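Local coordinates for cell surface protein (Putative S-layer protein) (Clostridioides difficile R20291, PDB 5NJL) that is a putative S-layer protein of the cell wall that mediates cell adhesion in vitro and probably serves as an adhesin, at residues Lys6-Lys11 with Thr210-Asp215; Asn70-Val75 with Ala271-Val276; Lys243-Ile248 with Phe260-Thr265; Val75-Lys80 with Gln205-Thr210. All coordinates share one frame; numbering follows the deposited sequence.

The four contacts illustrate how two sheets of one chain are each zipped together and then joined at a corner. Contacts 1 and 4 share T210 and lie about 15 Å apart, centre to centre, in the mixed sheet where strand 204-212 runs between strands 5-10 and 72-79. Contact 3 belongs to a second mixed sheet, about 26 Å from contact 4 between centres. Contact 2 bridges the two: its centre is about 6 Å from that of contact 1 and about 9 Å from that of contact 3. At the junction S214 OG lies 2.5 Å from N70 OD1, a probable hydrogen bond. Sulfate ions, probably from crystallisation, mark contacts 1 and 3.

Contact 1: residues Lys6-Lys11 with Thr210-Asp215; sequences KETITK and TIKNSD. With SO4 (sulfate ion), chain H.
K11 sends CG anti to its backbone N (chi1 174°) and stays extended to the amine, while N213, with CG likewise anti to N, swings its amide against that chain. K11 CD thus rests 3.6 Å from N213 CG, and both polar ends reach the same sulfate: N213 ND2 donates to O4 at 3.0 Å and K11 NZ to O1 at 3.2 Å. The amine is also held by the backbone carbonyls of N65 and L67, and the anion, probably from the crystallisation liquor, sits between two donors, K11 and N213.

Upstream, the two strands run parallel with their short axes 25° apart. T210 N binds E7 O at 2.9 Å, I9 N binds T210 O, and I9 O receives K212 N. These three bonds are fairly straight, whereas the last rung, K11 N to K212 O at 3.1 Å, is bent to 135° at the hydrogen, its donor lying above the carbonyl plane as the strands end. A water joins E7 O to T210 OG1 at the other end.

On one face the T8 methyl CG2 lies 3.6 Å from K212 CD, covering part of the aliphatic chain whose amine forms a salt bridge with E273. On the opposite face I9 and I211 lie side by side, CG1 to CG1 at 4.1 Å, against A14 and L17 of helix 14-25. Strand 5-10, an outer strand within the chain, thus pairs in parallel with 204-212 in a helix-covered mixed sheet, and the inverse gamma turn centred on N213 ends the pairing as the chain leaves for strand 215-219.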
loop_
_atom_site.group_PDB
_atom_site.type_symbol
_atom_site.label_atom_id
_atom_site.label_comp_id
_atom_site.label_asym_id
_atom_site.label_seq_id
_atom_site.Cartn_x
_atom_site.Cartn_y
_atom_site.Cartn_z
ATOM N N LYS A 6 9.051 4.990 -4.902
ATOM C CA LYS A 6 9.248 6.150 -5.786
ATOM C C LYS A 6 10.429 5.879 -6.697
ATOM O O LYS A 6 11.475 5.422 -6.246
ATOM C CB LYS A 6 9.523 7.428 -5.008
ATOM C CG LYS A 6 8.328 7.997 -4.269
ATOM C CD LYS A 6 8.687 9.337 -3.639
ATOM C CE LYS A 6 7.479 10.062 -3.056
ATOM N NZ LYS A 6 6.669 9.208 -2.135
ATOM N N GLU A 7 10.260 6.170 -7.980
ATOM C CA GLU A 7 11.285 5.898 -8.967
ATOM C C GLU A 7 11.150 6.887 -10.120
ATOM O O GLU A 7 10.052 7.352 -10.428
ATOM C CB GLU A 7 11.143 4.470 -9.474
ATOM C CG GLU A 7 12.351 3.960 -10.236
ATOM C CD GLU A 7 12.274 2.472 -10.564
ATOM O OE1 GLU A 7 12.692 2.086 -11.682
ATOM O OE2 GLU A 7 11.803 1.682 -9.708
ATOM N N THR A 8 12.275 7.200 -10.743
ATOM C CA THR A 8 12.304 8.042 -11.913
ATOM C C THR A 8 12.903 7.222 -13.028
ATOM O O THR A 8 13.940 6.577 -12.847
ATOM C CB THR A 8 13.110 9.319 -11.649
ATOM O OG1 THR A 8 12.378 10.131 -10.736
ATOM C CG2 THR A 8 13.343 10.115 -12.963
ATOM N N ILE A 9 12.226 7.224 -14.175
ATOM C CA ILE A 9 12.695 6.529 -15.363
ATOM C C ILE A 9 12.665 7.471 -16.563
ATOM O O ILE A 9 12.046 8.536 -16.521
ATOM C CB ILE A 9 11.856 5.262 -15.655
ATOM C CG1 ILE A 9 10.377 5.599 -15.903
ATOM C CG2 ILE A 9 11.990 4.261 -14.506
ATOM C CD1 ILE A 9 9.608 4.450 -16.533
ATOM N N THR A 10 13.351 7.069 -17.622
ATOM C CA THR A 10 13.322 7.820 -18.870
ATOM C C THR A 10 12.110 7.410 -19.715
ATOM O O THR A 10 11.501 6.348 -19.498
ATOM C CB THR A 10 14.580 7.571 -19.695
ATOM O OG1 THR A 10 14.623 6.200 -20.113
ATOM C CG2 THR A 10 15.849 7.906 -18.866
ATOM N N LYS A 11 11.792 8.240 -20.694
ATOM C CA LYS A 11 10.771 7.897 -21.665
ATOM C C LYS A 11 11.092 6.585 -22.383
ATOM O O LYS A 11 10.194 5.771 -22.594
ATOM C CB LYS A 11 10.578 9.053 -22.657
ATOM C CG LYS A 11 9.637 8.754 -23.813
ATOM C CD LYS A 11 9.323 10.034 -24.567
ATOM C CE LYS A 11 8.554 9.717 -25.834
ATOM N NZ LYS A 11 8.005 10.953 -26.410
ATOM N N THR A 210 7.969 8.649 -11.969
ATOM C CA THR A 210 8.130 9.890 -12.730
ATOM C C THR A 210 8.856 9.544 -14.025
ATOM O O THR A 210 9.934 8.974 -14.000
ATOM C CB THR A 210 8.927 10.938 -11.932
ATOM O OG1 THR A 210 8.254 11.172 -10.695
ATOM C CG2 THR A 210 9.023 12.267 -12.708
ATOM N N ILE A 211 8.219 9.841 -15.155
ATOM C CA ILE A 211 8.768 9.536 -16.458
ATOM C C ILE A 211 9.284 10.863 -17.016
ATOM O O ILE A 211 8.543 11.814 -17.096
ATOM C CB ILE A 211 7.713 8.964 -17.427
ATOM C CG1 ILE A 211 7.021 7.734 -16.823
ATOM C CG2 ILE A 211 8.379 8.562 -18.737
ATOM C CD1 ILE A 211 5.759 7.360 -17.582
ATOM N N LYS A 212 10.559 10.900 -17.376
ATOM C CA LYS A 212 11.200 12.131 -17.835
ATOM C C LYS A 212 11.752 11.898 -19.212
ATOM O O LYS A 212 12.504 10.942 -19.430
ATOM C CB LYS A 212 12.323 12.524 -16.882
ATOM C CG LYS A 212 11.818 12.951 -15.520
ATOM C CD LYS A 212 12.953 13.316 -14.568
ATOM C CE LYS A 212 12.415 13.673 -13.194
ATOM N NZ LYS A 212 13.425 14.307 -12.302
ATOM N N ASN A 213 11.370 12.747 -20.160
ATOM C CA ASN A 213 11.947 12.655 -21.504
ATOM C C ASN A 213 13.255 13.470 -21.520
ATOM O O ASN A 213 13.307 14.597 -22.030
ATOM C CB ASN A 213 10.979 13.162 -22.568
ATOM C CG ASN A 213 11.454 12.854 -23.980
ATOM O OD1 ASN A 213 12.415 12.108 -24.182
ATOM N ND2 ASN A 213 10.748 13.389 -24.961
ATOM N N SER A 214 14.278 12.880 -20.920
ATOM C CA SER A 214 15.559 13.537 -20.709
ATOM C C SER A 214 16.632 12.487 -20.497
ATOM O O SER A 214 16.331 11.311 -20.187
ATOM C CB SER A 214 15.543 14.418 -19.463
ATOM O OG SER A 214 14.399 15.228 -19.366
ATOM N N ASP A 215 17.879 12.921 -20.671
ATOM C CA ASP A 215 19.061 12.103 -20.419
ATOM C C ASP A 215 19.464 12.494 -19.008
ATOM O O ASP A 215 19.805 13.660 -18.758
ATOM C CB ASP A 215 20.162 12.433 -21.453
ATOM C CG ASP A 215 21.357 11.462 -21.409
ATOM O OD1 ASP A 215 21.575 10.769 -20.392
ATOM O OD2 ASP A 215 22.098 11.405 -22.404
HETATM S S SO4 H . 11.013 11.165 -28.648
HETATM O O1 SO4 H . 9.662 10.812 -29.149
HETATM O O2 SO4 H . 11.864 11.502 -29.817
HETATM O O3 SO4 H . 11.583 9.971 -27.973
HETATM O O4 SO4 H . 10.954 12.337 -27.734
HETATM O O HOH W 1 8.340 9.320 -8.710
#

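Contact 2: residues Asn70-Val75 with Ala271-Val276; sequences NKELIV and AIELTV
Hydrogen bonding across this contact rests on N70, whose ND2 donates to I272 O at 3.1 Å. The bond is bent, 143° at the hydrogen: the acceptor lies close to the plane of the N70 amide, but the amide nitrogen sits above the plane of the I272 carbonyl. N70 OD1 comes within 3.2 Å of the same I272 O, two acceptors facing one another, and N70 OD1 has its hydrogen-bond partner in S214 OG. K263 NZ in turn takes the backbone carbonyl of N70.

Van der Waals contact is small. The A271 methyl CB packs 3.8 Å from N70 CG, so the amide group lies against the A271 methyl and the I272 backbone. Strands 72-79 and 271-278 do not pair here; they belong to separate mixed sheets, and N70, in the loop just ahead of strand 72-79, reaches to the first residues of strand 271-278, an inner strand of the other sheet.

Charge supplies the remaining interaction. E72 OE1 and E273 OE2 approach to 4.4 Å, a like-charged pair that would be unfavourable alone, but lysines from either sheet would offset it: K263 forms a salt bridge with E72 OE1, and K212 forms one with E273 OE1.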
loop_
_atom_site.group_PDB
_atom_site.type_symbol
_atom_site.label_atom_id
_atom_site.label_comp_id
_atom_site.label_asym_id
_atom_site.label_seq_id
_atom_site.Cartn_x
_atom_site.Cartn_y
_atom_site.Cartn_z
ATOM N N ASN A 70 12.433 17.169 -22.325
ATOM C CA ASN A 70 12.567 17.703 -20.953
ATOM C C ASN A 70 11.228 17.965 -20.261
ATOM O O ASN A 70 11.149 18.793 -19.346
ATOM C CB ASN A 70 13.495 18.950 -20.909
ATOM C CG ASN A 70 14.928 18.618 -20.471
ATOM O OD1 ASN A 70 15.200 17.560 -19.914
ATOM N ND2 ASN A 70 15.845 19.524 -20.735
ATOM N N LYS A 71 10.188 17.242 -20.688
ATOM C CA LYS A 71 8.908 17.224 -19.958
ATOM C C LYS A 71 8.816 15.903 -19.197
ATOM O O LYS A 71 9.612 14.971 -19.417
ATOM C CB LYS A 71 7.710 17.376 -20.895
ATOM C CG LYS A 71 7.725 18.648 -21.746
ATOM C CD LYS A 71 7.669 19.898 -20.892
ATOM C CE LYS A 71 7.496 21.121 -21.771
ATOM N NZ LYS A 71 7.383 22.335 -20.933
ATOM N N GLU A 72 7.851 15.847 -18.287
ATOM C CA GLU A 72 7.633 14.655 -17.491
ATOM C C GLU A 72 6.163 14.358 -17.224
ATOM O O GLU A 72 5.290 15.219 -17.371
ATOM C CB GLU A 72 8.397 14.757 -16.167
ATOM C CG GLU A 72 7.993 15.927 -15.294
ATOM C CD GLU A 72 8.926 16.098 -14.105
ATOM O OE1 GLU A 72 10.163 16.166 -14.303
ATOM O OE2 GLU A 72 8.410 16.180 -12.974
ATOM N N LEU A 73 5.941 13.120 -16.801
ATOM C CA LEU A 73 4.611 12.564 -16.548
ATOM C C LEU A 73 4.741 11.767 -15.249
ATOM O O LEU A 73 5.770 11.120 -15.038
ATOM C CB LEU A 73 4.271 11.620 -17.705
ATOM C CG LEU A 73 2.862 11.297 -18.149
ATOM C CD1 LEU A 73 2.061 12.574 -18.389
ATOM C CD2 LEU A 73 2.928 10.439 -19.412
ATOM N N ILE A 74 3.723 11.818 -14.394
ATOM C CA ILE A 74 3.709 11.055 -13.145
ATOM C C ILE A 74 2.665 9.951 -13.288
ATOM O O ILE A 74 1.567 10.230 -13.737
ATOM C CB ILE A 74 3.319 11.954 -11.942
ATOM C CG1 ILE A 74 4.265 13.163 -11.814
ATOM C CG2 ILE A 74 3.323 11.161 -10.636
ATOM C CD1 ILE A 74 5.674 12.802 -11.402
ATOM N N VAL A 75 3.031 8.716 -12.948
ATOM C CA VAL A 75 2.092 7.582 -12.935
ATOM C C VAL A 75 2.028 7.045 -11.498
ATOM O O VAL A 75 3.077 6.715 -10.930
ATOM C CB VAL A 75 2.558 6.450 -13.879
ATOM C CG1 VAL A 75 1.602 5.268 -13.846
ATOM C CG2 VAL A 75 2.735 6.966 -15.308
ATOM N N ALA A 271 18.106 16.799 -24.810
ATOM C CA ALA A 271 17.455 17.165 -23.546
ATOM C C ALA A 271 18.159 16.472 -22.377
ATOM O O ALA A 271 18.259 15.215 -22.330
ATOM C CB ALA A 271 15.997 16.736 -23.587
ATOM N N ILE A 272 18.651 17.273 -21.442
ATOM C CA ILE A 272 19.415 16.791 -20.310
ATOM C C ILE A 272 18.688 17.197 -19.035
ATOM O O ILE A 272 18.122 18.293 -18.955
ATOM C CB ILE A 272 20.824 17.418 -20.269
ATOM C CG1 ILE A 272 21.573 17.217 -21.594
ATOM C CG2 ILE A 272 21.622 16.910 -19.068
ATOM C CD1 ILE A 272 21.798 15.795 -22.029
ATOM N N GLU A 273 18.708 16.313 -18.035
ATOM C CA GLU A 273 18.390 16.734 -16.680
ATOM C C GLU A 273 19.448 16.261 -15.725
ATOM O O GLU A 273 19.668 15.056 -15.532
ATOM C CB GLU A 273 17.030 16.263 -16.179
ATOM C CG GLU A 273 16.715 16.919 -14.844
ATOM C CD GLU A 273 15.598 16.234 -14.097
ATOM O OE1 GLU A 273 15.817 15.088 -13.631
ATOM O OE2 GLU A 273 14.527 16.852 -13.976
ATOM N N LEU A 274 20.063 17.239 -15.089
ATOM C CA LEU A 274 21.191 17.013 -14.239
ATOM C C LEU A 274 20.701 17.230 -12.811
ATOM O O LEU A 274 20.190 18.295 -12.486
ATOM C CB LEU A 274 22.276 18.026 -14.601
ATOM C CG LEU A 274 23.664 17.829 -14.012
ATOM C CD1 LEU A 274 24.136 16.384 -14.131
ATOM C CD2 LEU A 274 24.625 18.788 -14.715
ATOM N N THR A 275 20.855 16.206 -11.984
ATOM C CA THR A 275 20.583 16.317 -10.557
ATOM C C THR A 275 21.890 16.688 -9.844
ATOM O O THR A 275 22.912 16.029 -10.024
ATOM C CB THR A 275 20.000 14.996 -10.024
ATOM O OG1 THR A 275 18.795 14.700 -10.743
ATOM C CG2 THR A 275 19.680 15.094 -8.546
ATOM N N VAL A 276 21.855 17.773 -9.082
ATOM C CA VAL A 276 23.010 18.212 -8.296
ATOM C C VAL A 276 22.711 18.000 -6.799
ATOM O O VAL A 276 21.884 18.719 -6.220
ATOM C CB VAL A 276 23.334 19.689 -8.566
ATOM C CG1 VAL A 276 24.602 20.105 -7.807
ATOM C CG2 VAL A 276 23.467 19.942 -10.068
#

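Contact 3: residues Lys243-Ile248 with Phe260-Thr265; sequences KSISDI and FTIKYT. With SO4 (sulfate ion), chain N.
S246 OG accepts the backbone N-H of T261 at 2.9 Å, while the backbone N of S246 donates to T261 O, also at 2.9 Å and in the carbonyl plane. One serine thereby engages both the N-H and the C=O of T261, its hydroxyl standing in for a main-chain carbonyl just beyond the end of strand 243-245. The hydroxyl gets there because chi1 of 80° places OG between the backbone N and the carbonyl carbon.

Farther back the strands are regularly antiparallel. S244 and K263 form a hydrogen-bonded pair, with K263 N reaching S244 O at 2.9 Å and S244 N reaching K263 O at 3.0 Å. S244 OG lies over the start of the K263 side chain, 3.5 Å from CB, and the lysine runs on to its salt bridge with E72.

On the other face I245 spreads two branches: CG2 meets F260 CD2 at 3.7 Å and CG1 meets I262 CG2 at the same distance. Helix 281-291 covers these groups through L284, K288 and L291. Past the serine, D247 N binds a sulfate oxygen, O3, at 3.2 Å. The chemistry implies an edge strand whose ladder is prolonged by a side chain, apolar toward the helix and polar on the reverse.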
loop_
_atom_site.group_PDB
_atom_site.type_symbol
_atom_site.label_atom_id
_atom_site.label_comp_id
_atom_site.label_asym_id
_atom_site.label_seq_id
_atom_site.Cartn_x
_atom_site.Cartn_y
_atom_site.Cartn_z
ATOM N N LYS A 243 17.070 26.528 -20.116
ATOM C CA LYS A 243 17.410 26.097 -18.778
ATOM C C LYS A 243 16.200 26.303 -17.870
ATOM O O LYS A 243 15.528 27.332 -17.956
ATOM C CB LYS A 243 18.577 26.895 -18.214
ATOM C CG LYS A 243 19.946 26.474 -18.716
ATOM C CD LYS A 243 21.039 27.353 -18.134
ATOM C CE LYS A 243 21.021 28.732 -18.778
ATOM N NZ LYS A 243 22.098 29.601 -18.257
ATOM N N SER A 244 15.924 25.317 -17.031
ATOM C CA SER A 244 15.041 25.518 -15.880
ATOM C C SER A 244 15.731 24.889 -14.683
ATOM O O SER A 244 16.137 23.726 -14.735
ATOM C CB SER A 244 13.638 24.943 -16.122
ATOM O OG SER A 244 13.670 23.539 -16.219
ATOM N N ILE A 245 15.908 25.687 -13.630
ATOM C CA ILE A 245 16.588 25.255 -12.413
ATOM C C ILE A 245 15.540 25.167 -11.290
ATOM O O ILE A 245 14.803 26.121 -11.053
ATOM C CB ILE A 245 17.738 26.227 -12.045
ATOM C CG1 ILE A 245 18.845 26.182 -13.118
ATOM C CG2 ILE A 245 18.317 25.879 -10.682
ATOM C CD1 ILE A 245 19.860 27.311 -13.047
ATOM N N SER A 246 15.487 24.021 -10.615
ATOM C CA SER A 246 14.470 23.754 -9.599
ATOM C C SER A 246 14.844 24.333 -8.239
ATOM O O SER A 246 15.933 24.888 -8.062
ATOM C CB SER A 246 14.224 22.248 -9.475
ATOM O OG SER A 246 15.216 21.600 -8.692
ATOM N N ASP A 247 13.918 24.169 -7.292
ATOM C CA ASP A 247 14.018 24.705 -5.931
ATOM C C ASP A 247 15.288 24.414 -5.172
ATOM O O ASP A 247 15.696 23.257 -5.034
ATOM C CB ASP A 247 12.863 24.196 -5.047
ATOM C CG ASP A 247 11.615 25.022 -5.187
ATOM O OD1 ASP A 247 11.698 26.171 -5.688
ATOM O OD2 ASP A 247 10.545 24.512 -4.779
ATOM N N ILE A 248 15.876 25.515 -4.698
ATOM C CA ILE A 248 16.800 25.608 -3.552
ATOM C C ILE A 248 17.312 24.258 -3.006
ATOM O O ILE A 248 18.522 23.988 -3.035
ATOM C CB ILE A 248 16.172 26.458 -2.388
ATOM C CG1 ILE A 248 15.339 27.671 -2.887
ATOM C CG2 ILE A 248 17.249 26.947 -1.422
ATOM C CD1 ILE A 248 16.112 28.759 -3.613
ATOM N N PHE A 260 19.029 19.747 -6.123
ATOM C CA PHE A 260 18.264 20.502 -7.117
ATOM C C PHE A 260 18.539 19.934 -8.522
ATOM O O PHE A 260 19.448 19.116 -8.715
ATOM C CB PHE A 260 18.524 22.015 -7.032
ATOM C CG PHE A 260 19.853 22.467 -7.613
ATOM C CD1 PHE A 260 21.037 22.334 -6.884
ATOM C CD2 PHE A 260 19.915 23.062 -8.871
ATOM C CE1 PHE A 260 22.260 22.763 -7.405
ATOM C CE2 PHE A 260 21.130 23.490 -9.397
ATOM C CZ PHE A 260 22.305 23.339 -8.663
ATOM N N THR A 261 17.714 20.333 -9.482
ATOM C CA THR A 261 17.825 19.817 -10.843
ATOM C C THR A 261 17.999 20.980 -11.799
ATOM O O THR A 261 17.476 22.071 -11.565
ATOM C CB THR A 261 16.579 19.002 -11.266
ATOM O OG1 THR A 261 15.414 19.824 -11.147
ATOM C CG2 THR A 261 16.430 17.766 -10.410
ATOM N N ILE A 262 18.757 20.734 -12.865
ATOM C CA ILE A 262 18.865 21.674 -13.972
ATOM C C ILE A 262 18.456 20.893 -15.195
ATOM O O ILE A 262 19.073 19.873 -15.511
ATOM C CB ILE A 262 20.313 22.181 -14.216
ATOM C CG1 ILE A 262 21.028 22.469 -12.899
ATOM C CG2 ILE A 262 20.302 23.410 -15.131
ATOM C CD1 ILE A 262 22.531 22.319 -12.993
ATOM N N LYS A 263 17.393 21.339 -15.840
ATOM C CA LYS A 263 17.023 20.822 -17.155
ATOM C C LYS A 263 17.618 21.799 -18.152
ATOM O O LYS A 263 17.511 23.014 -17.971
ATOM C CB LYS A 263 15.508 20.755 -17.327
ATOM C CG LYS A 263 14.845 19.749 -16.396
ATOM C CD LYS A 263 13.333 19.629 -16.619
ATOM C CE LYS A 263 12.780 18.413 -15.873
ATOM N NZ LYS A 263 11.392 17.981 -16.239
ATOM N N TYR A 264 18.247 21.272 -19.193
ATOM C CA TYR A 264 18.753 22.114 -20.272
ATOM C C TYR A 264 18.908 21.317 -21.556
ATOM O O TYR A 264 18.919 20.073 -21.544
ATOM C CB TYR A 264 20.081 22.771 -19.864
ATOM C CG TYR A 264 21.260 21.829 -19.746
ATOM C CD1 TYR A 264 21.494 21.124 -18.574
ATOM C CD2 TYR A 264 22.161 21.656 -20.807
ATOM C CE1 TYR A 264 22.582 20.282 -18.454
ATOM C CE2 TYR A 264 23.253 20.807 -20.691
ATOM C CZ TYR A 264 23.452 20.121 -19.517
ATOM O OH TYR A 264 24.521 19.282 -19.363
ATOM N N THR A 265 19.067 22.049 -22.648
ATOM C CA THR A 265 19.363 21.463 -23.947
ATOM C C THR A 265 20.871 21.634 -24.202
ATOM O O THR A 265 21.396 22.766 -24.115
ATOM C CB THR A 265 18.509 22.139 -25.001
ATOM O OG1 THR A 265 17.140 21.919 -24.662
ATOM C CG2 THR A 265 18.759 21.571 -26.388
HETATM S S SO4 N . 10.450 23.528 -8.573
HETATM O O1 SO4 N . 11.074 24.866 -8.736
HETATM O O2 SO4 N . 9.002 23.691 -8.299
HETATM O O3 SO4 N . 11.071 22.815 -7.434
HETATM O O4 SO4 N . 10.637 22.712 -9.800
#

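Contact 4: residues Val75-Lys80 with Gln205-Thr210; sequences VTITDK and QLAEIT
Q205 lies beside T78, its CG 3.9 Å from T78 OG1, the two side chains running alongside and pointing the same way. L206 comes next and gives its N-H to I77 O at 2.9 Å. Its CB rests against that carbonyl oxygen, and CD1 extends to D79 CB at 3.9 Å; the D79 carboxylate itself turns to H82 and the backbone N of G81.

A207 offers a second N-H to the same I77 O, longer at 3.3 Å but on a lone pair, so one carbonyl accepts from two successive residues. In return A207 O receives I77 N at 3.1 Å, tilted 34° from the carbonyl plane. E208 then sits opposite T76 in a non-hydrogen-bonded pair, its carboxylate leading away to a weak, long ion pair with K6.

I209 continues the regular ladder: I209 N donates to V75 O and V75 N to I209 O, each at 2.8 Å and nearly straight. Its chi2 of 104°, away from the usual staggered values, brings CD1 to V75 O and to 3.8 Å from I77 CD1, where the two isoleucines meet at a slant against L17, V21 and L24 of helix 14-25. L206 and A207 together facing I77 make a classic beta bulge in this antiparallel ladder.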
loop_
_atom_site.group_PDB
_atom_site.type_symbol
_atom_site.label_atom_id
_atom_site.label_comp_id
_atom_site.label_asym_id
_atom_site.label_seq_id
_atom_site.Cartn_x
_atom_site.Cartn_y
_atom_site.Cartn_z
ATOM N N VAL A 75 3.031 8.716 -12.948
ATOM C CA VAL A 75 2.092 7.582 -12.935
ATOM C C VAL A 75 2.028 7.045 -11.498
ATOM O O VAL A 75 3.077 6.715 -10.930
ATOM C CB VAL A 75 2.558 6.450 -13.879
ATOM C CG1 VAL A 75 1.602 5.268 -13.846
ATOM C CG2 VAL A 75 2.735 6.966 -15.308
ATOM N N THR A 76 0.824 6.964 -10.916
ATOM C CA THR A 76 0.653 6.281 -9.612
ATOM C C THR A 76 -0.119 4.980 -9.759
ATOM O O THR A 76 -1.032 4.884 -10.573
ATOM C CB THR A 76 0.008 7.186 -8.555
ATOM O OG1 THR A 76 -1.360 7.447 -8.870
ATOM C CG2 THR A 76 0.767 8.512 -8.463
ATOM N N ILE A 77 0.334 3.964 -9.043
ATOM C CA ILE A 77 -0.247 2.625 -9.061
ATOM C C ILE A 77 -0.767 2.374 -7.641
ATOM O O ILE A 77 0.020 2.375 -6.673
ATOM C CB ILE A 77 0.808 1.589 -9.439
ATOM C CG1 ILE A 77 1.431 1.932 -10.814
ATOM C CG2 ILE A 77 0.248 0.163 -9.397
ATOM C CD1 ILE A 77 2.470 0.929 -11.265
ATOM N N THR A 78 -2.079 2.200 -7.533
ATOM C CA THR A 78 -2.764 1.892 -6.282
ATOM C C THR A 78 -3.451 0.511 -6.389
ATOM O O THR A 78 -4.175 0.250 -7.340
ATOM C CB THR A 78 -3.778 2.989 -5.956
ATOM O OG1 THR A 78 -3.114 4.258 -5.902
ATOM C CG2 THR A 78 -4.456 2.741 -4.609
ATOM N N ASP A 79 -3.162 -0.371 -5.437
ATOM C CA ASP A 79 -3.931 -1.597 -5.188
ATOM C C ASP A 79 -5.216 -1.183 -4.488
ATOM O O ASP A 79 -5.181 -0.594 -3.398
ATOM C CB ASP A 79 -3.044 -2.549 -4.359
ATOM C CG ASP A 79 -3.708 -3.850 -3.974
ATOM O OD1 ASP A 79 -4.879 -4.130 -4.321
ATOM O OD2 ASP A 79 -3.014 -4.641 -3.312
ATOM N N LYS A 80 -6.369 -1.432 -5.105
ATOM C CA LYS A 80 -7.640 -1.074 -4.492
ATOM C C LYS A 80 -8.041 -2.003 -3.312
ATOM O O LYS A 80 -9.090 -1.794 -2.708
ATOM C CB LYS A 80 -8.777 -1.047 -5.512
ATOM C CG LYS A 80 -8.642 0.023 -6.596
ATOM C CD LYS A 80 -9.652 -0.161 -7.733
ATOM C CE LYS A 80 -11.056 0.334 -7.437
ATOM N NZ LYS A 80 -11.038 1.736 -6.975
ATOM N N GLN A 205 -1.176 2.175 -1.734
ATOM C CA GLN A 205 -0.369 2.842 -2.759
ATOM C C GLN A 205 0.930 2.096 -2.951
ATOM O O GLN A 205 1.681 1.893 -2.015
ATOM C CB GLN A 205 -0.124 4.283 -2.377
ATOM C CG GLN A 205 -1.381 5.135 -2.510
ATOM C CD GLN A 205 -1.637 5.984 -1.283
ATOM O OE1 GLN A 205 -1.151 7.116 -1.179
ATOM N NE2 GLN A 205 -2.398 5.433 -0.331
ATOM N N LEU A 206 1.162 1.626 -4.163
ATOM C CA LEU A 206 2.313 0.799 -4.446
ATOM C C LEU A 206 3.477 1.567 -5.057
ATOM O O LEU A 206 4.631 1.227 -4.805
ATOM C CB LEU A 206 1.918 -0.331 -5.382
ATOM C CG LEU A 206 0.946 -1.355 -4.780
ATOM C CD1 LEU A 206 0.541 -2.333 -5.872
ATOM C CD2 LEU A 206 1.590 -2.080 -3.600
ATOM N N ALA A 207 3.185 2.555 -5.901
ATOM C CA ALA A 207 4.258 3.229 -6.636
ATOM C C ALA A 207 3.877 4.594 -7.124
ATOM O O ALA A 207 2.710 4.894 -7.330
ATOM C CB ALA A 207 4.736 2.372 -7.793
ATOM N N GLU A 208 4.899 5.429 -7.287
ATOM C CA GLU A 208 4.794 6.719 -7.957
ATOM C C GLU A 208 6.004 6.730 -8.895
ATOM O O GLU A 208 7.148 6.671 -8.430
ATOM C CB GLU A 208 4.867 7.821 -6.907
ATOM C CG GLU A 208 4.901 9.256 -7.396
ATOM C CD GLU A 208 5.443 10.200 -6.312
ATOM O OE1 GLU A 208 4.819 10.283 -5.219
ATOM O OE2 GLU A 208 6.507 10.841 -6.549
ATOM N N ILE A 209 5.760 6.708 -10.204
ATOM C CA ILE A 209 6.837 6.643 -11.193
ATOM C C ILE A 209 6.825 7.950 -11.963
ATOM O O ILE A 209 5.799 8.320 -12.524
ATOM C CB ILE A 209 6.686 5.460 -12.157
ATOM C CG1 ILE A 209 6.596 4.140 -11.390
ATOM C CG2 ILE A 209 7.838 5.410 -13.158
ATOM C CD1 ILE A 209 5.190 3.597 -11.338
ATOM N N THR A 210 7.969 8.649 -11.969
ATOM C CA THR A 210 8.130 9.890 -12.730
ATOM C C THR A 210 8.856 9.544 -14.025
ATOM O O THR A 210 9.934 8.974 -14.000
ATOM C CB THR A 210 8.927 10.938 -11.932
ATOM O OG1 THR A 210 8.254 11.172 -10.695
ATOM C CG2 THR A 210 9.023 12.267 -12.708
#